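Local coordinates for uncharacterized protein (PDB 2B4W) that is of unknown function but probably has a beta-propeller fold related to that of beta-fructosidases and similar glycoside hydrolases, at residues P36-G41 with D306-M311. Sequence-based numbering, arbitrary orientation.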
ATOM      1  N   PRO A  36      -1.676  -7.668  -3.528  1.00 17.55           N
ATOM      2  CA  PRO A  36      -1.576  -8.693  -4.573  1.00 15.98           C
ATOM      3  C   PRO A  36      -2.206  -8.272  -5.893  1.00 18.23           C
ATOM      4  O   PRO A  36      -3.017  -7.352  -5.961  1.00 22.47           O
ATOM      5  CB  PRO A  36      -2.374  -9.865  -3.965  1.00 18.87           C
ATOM      6  CG  PRO A  36      -2.141  -9.653  -2.494  1.00 15.67           C
ATOM      7  CD  PRO A  36      -2.372  -8.166  -2.335  1.00 20.71           C
ATOM      8  N   PHE A  37      -1.848  -8.979  -6.972  1.00 17.20           N
ATOM      9  CA  PHE A  37      -2.370  -8.651  -8.302  1.00 14.01           C
ATOM     10  C   PHE A  37      -2.385  -9.960  -9.083  1.00 24.90           C
ATOM     11  O   PHE A  37      -1.913 -10.950  -8.516  1.00 20.18           O
ATOM     12  CB  PHE A  37      -1.549  -7.609  -9.057  1.00 16.85           C
ATOM     13  CG  PHE A  37      -0.097  -8.003  -9.318  1.00 18.79           C
ATOM     14  CD1 PHE A  37       0.884  -7.872  -8.344  1.00 16.19           C
ATOM     15  CD2 PHE A  37       0.278  -8.504 -10.544  1.00 20.76           C
ATOM     16  CE1 PHE A  37       2.197  -8.234  -8.613  1.00 13.68           C
ATOM     17  CE2 PHE A  37       1.575  -8.863 -10.838  1.00 21.87           C
ATOM     18  CZ  PHE A  37       2.551  -8.720  -9.861  1.00 19.23           C
ATOM     19  N   SER A  38      -2.884  -9.973 -10.306  1.00 22.21           N
ATOM     20  CA  SER A  38      -2.818 -11.214 -11.094  1.00 23.29           C
ATOM     21  C   SER A  38      -2.157 -10.967 -12.438  1.00 22.25           C
ATOM     22  O   SER A  38      -2.287  -9.890 -13.023  1.00 22.50           O
ATOM     23  CB  SER A  38      -4.234 -11.788 -11.274  1.00 29.08           C
ATOM     24  OG  SER A  38      -4.561 -11.834 -12.646  1.00 45.20           O
ATOM     25  N   TYR A  39      -1.437 -11.960 -12.936  1.00 16.58           N
ATOM     26  CA  TYR A  39      -0.740 -11.877 -14.206  1.00 18.81           C
ATOM     27  C   TYR A  39      -0.540 -13.301 -14.716  1.00 18.54           C
ATOM     28  O   TYR A  39      -0.274 -14.185 -13.901  1.00 24.41           O
ATOM     29  CB  TYR A  39       0.563 -11.126 -14.016  1.00 21.94           C
ATOM     30  CG  TYR A  39       1.424 -10.864 -15.218  1.00 24.32           C
ATOM     31  CD1 TYR A  39       0.969 -10.056 -16.252  1.00 27.10           C
ATOM     32  CD2 TYR A  39       2.703 -11.410 -15.326  1.00 22.50           C
ATOM     33  CE1 TYR A  39       1.742  -9.789 -17.374  1.00 23.96           C
ATOM     34  CE2 TYR A  39       3.475 -11.155 -16.439  1.00 30.79           C
ATOM     35  CZ  TYR A  39       2.995 -10.351 -17.455  1.00 31.11           C
ATOM     36  OH  TYR A  39       3.774 -10.101 -18.556  1.00 28.27           O
ATOM     37  N   LYS A  40      -0.711 -13.503 -16.012  1.00 27.62           N
ATOM     38  CA  LYS A  40      -0.501 -14.800 -16.657  1.00 31.12           C
ATOM     39  C   LYS A  40      -1.164 -15.942 -15.888  1.00 40.41           C
ATOM     40  O   LYS A  40      -0.650 -17.061 -15.755  1.00 34.03           O
ATOM     41  CB  LYS A  40       0.992 -15.089 -16.840  1.00 35.43           C
ATOM     42  CG  LYS A  40       1.677 -14.486 -18.056  1.00 40.36           C
ATOM     43  CD  LYS A  40       3.190 -14.692 -18.023  1.00 43.09           C
ATOM     44  CE  LYS A  40       3.860 -14.286 -19.322  1.00 45.01           C
ATOM     45  NZ  LYS A  40       5.275 -13.847 -19.192  1.00 47.49           N
ATOM     46  N   GLY A  41      -2.362 -15.688 -15.364  1.00 31.63           N
ATOM     47  CA  GLY A  41      -3.145 -16.726 -14.728  1.00 28.33           C
ATOM     48  C   GLY A  41      -2.804 -17.007 -13.292  1.00 27.28           C
ATOM     49  O   GLY A  41      -3.367 -17.901 -12.655  1.00 27.60           O
ATOM     50  N   ASP A 306      -9.821  -3.599 -11.467  1.00 15.90           N
ATOM     51  CA  ASP A 306      -9.043  -4.624 -10.813  1.00 20.76           C
ATOM     52  C   ASP A 306      -7.547  -4.487 -11.087  1.00 15.42           C
ATOM     53  O   ASP A 306      -7.083  -3.662 -11.871  1.00 24.80           O
ATOM     54  CB  ASP A 306      -9.558  -5.996 -11.243  1.00 23.08           C
ATOM     55  CG  ASP A 306      -9.342  -6.348 -12.692  1.00 32.27           C
ATOM     56  OD1 ASP A 306      -8.286  -6.056 -13.277  1.00 25.20           O
ATOM     57  OD2 ASP A 306     -10.248  -6.969 -13.292  1.00 39.61           O
ATOM     58  N   LEU A 307      -6.810  -5.336 -10.397  1.00 20.13           N
ATOM     59  CA  LEU A 307      -5.356  -5.430 -10.563  1.00 22.13           C
ATOM     60  C   LEU A 307      -4.999  -6.711 -11.282  1.00 18.04           C
ATOM     61  O   LEU A 307      -4.064  -7.443 -11.005  1.00 18.82           O
ATOM     62  CB  LEU A 307      -4.659  -5.328  -9.205  1.00 27.65           C
ATOM     63  CG  LEU A 307      -5.029  -4.011  -8.496  1.00 24.27           C
ATOM     64  CD1 LEU A 307      -4.728  -4.033  -7.023  1.00 34.59           C
ATOM     65  CD2 LEU A 307      -4.310  -2.851  -9.169  1.00 24.11           C
ATOM     66  N   HIS A 308      -5.791  -6.953 -12.327  1.00 18.04           N
ATOM     67  CA  HIS A 308      -5.501  -8.054 -13.235  1.00 15.95           C
ATOM     68  C   HIS A 308      -4.826  -7.485 -14.481  1.00 19.71           C
ATOM     69  O   HIS A 308      -5.477  -6.694 -15.168  1.00 20.61           O
ATOM     70  CB  HIS A 308      -6.768  -8.828 -13.594  1.00 26.48           C
ATOM     71  CG  HIS A 308      -7.429  -9.511 -12.434  1.00 39.07           C
ATOM     72  ND1 HIS A 308      -8.514 -10.351 -12.587  1.00 50.78           N
ATOM     73  CD2 HIS A 308      -7.168  -9.492 -11.107  1.00 38.60           C
ATOM     74  CE1 HIS A 308      -8.889 -10.812 -11.410  1.00 55.68           C
ATOM     75  NE2 HIS A 308      -8.089 -10.306 -10.490  1.00 50.97           N
ATOM     76  N   PHE A 309      -3.579  -7.882 -14.727  1.00 19.53           N
ATOM     77  CA  PHE A 309      -2.780  -7.294 -15.789  1.00 21.20           C
ATOM     78  C   PHE A 309      -2.666  -8.184 -17.028  1.00 17.62           C
ATOM     79  O   PHE A 309      -2.343  -9.363 -16.919  1.00 21.34           O
ATOM     80  CB  PHE A 309      -1.362  -6.918 -15.284  1.00 25.53           C
ATOM     81  CG  PHE A 309      -1.435  -5.774 -14.280  1.00 24.98           C
ATOM     82  CD1 PHE A 309      -1.532  -4.463 -14.704  1.00 25.49           C
ATOM     83  CD2 PHE A 309      -1.435  -6.025 -12.920  1.00 16.01           C
ATOM     84  CE1 PHE A 309      -1.643  -3.427 -13.790  1.00 17.79           C
ATOM     85  CE2 PHE A 309      -1.566  -4.999 -12.008  1.00 18.96           C
ATOM     86  CZ  PHE A 309      -1.658  -3.685 -12.439  1.00 19.12           C
ATOM     87  N   PRO A 310      -2.915  -7.557 -18.177  1.00 16.32           N
ATOM     88  CA  PRO A 310      -2.824  -8.222 -19.474  1.00 18.56           C
ATOM     89  C   PRO A 310      -1.372  -8.496 -19.814  1.00 21.79           C
ATOM     90  O   PRO A 310      -0.463  -7.770 -19.413  1.00 22.06           O
ATOM     91  CB  PRO A 310      -3.426  -7.223 -20.445  1.00 22.08           C
ATOM     92  CG  PRO A 310      -3.415  -5.888 -19.789  1.00 28.18           C
ATOM     93  CD  PRO A 310      -3.268  -6.130 -18.330  1.00 20.61           C
HETATM   94  N   MSE A 311      -1.067  -9.569 -20.545  1.00 23.78           N
HETATM   95  CA  MSE A 311       0.367  -9.723 -20.869  1.00 29.58           C
HETATM   96  C   MSE A 311       0.698  -9.034 -22.181  1.00 33.56           C
HETATM   97  O   MSE A 311      -0.002  -8.102 -22.601  1.00 27.92           O
HETATM   98  CB  MSE A 311       0.773 -11.198 -20.865  1.00 43.40           C
HETATM   99  CG  MSE A 311      -0.072 -12.100 -21.730  1.00 37.98           C
HETATM  100 SE   MSE A 311       0.404 -13.972 -21.708  1.00 36.44          SE
HETATM  101  CE  MSE A 311      -1.375 -14.525 -21.297  1.00 20.62           C
TER
HETATM  102  O   HOH W   1      -4.577 -10.906 -15.004  1.00 35.14           O
HETATM  103  O   HOH W   2      -1.650 -11.523 -18.036  1.00 24.35           O
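Ser38 and His308 form a parallel beta bridge, Ser38 N donating to Leu307 O (2.9 Å) and Phe309 N to Ser38 O in an almost straight bond. Past it the chains part, and one water accepts from Lys40 N and donates to Phe309 O; a second, alongside the bridge, meets Ser38 OG and donates only weakly to Phe309 O. On the side of the sheet carrying Ser38 and His308, the serine CB and OG lie over one face of the imidazole, OG 3.7 Å from His308 CG and CB making an off-centre CH-pi contact. Asp306 CB approaches the opposite face, and Asp306 OD1, met from above the carboxylate plane, accepts from His308 N, closing an Asx turn just ahead of strand 308-309. The other side is aromatic. Phe37, with CG between its backbone N and carbonyl carbon (chi1 60°), brings CD2 to 3.8 Å from Phe309 CD2; the two rings meet obliquely, planes at 75°, while Phe37 CB sits at the edge of the Phe309 ring and 3.9 Å from Leu307 CB. With CG swung anti to its own N (chi1 -177°), Tyr39 runs across Phe309 and the selenomethionine Met311: its edge meets Phe309 O and, in the ring plane, Pro310 O, and Tyr39 CE1 lies 3.9 Å from Met311 CB. At the exposed end Met311 SE rests 3.9 Å from Lys40 CG. Asp120 OD2 is hydrogen-bonded to the Tyr39 hydroxyl and salt-bridged to Lys40 NZ. Strand 308-309, the last modelled, thus joins strand 37-39, over 260 residues earlier and paired antiparallel with strand 42-50, consistent with a propeller closed by early and late strands; Phe37 and Phe309 both pack on Met93 of strand 92-100, in the adjacent four-stranded sheet.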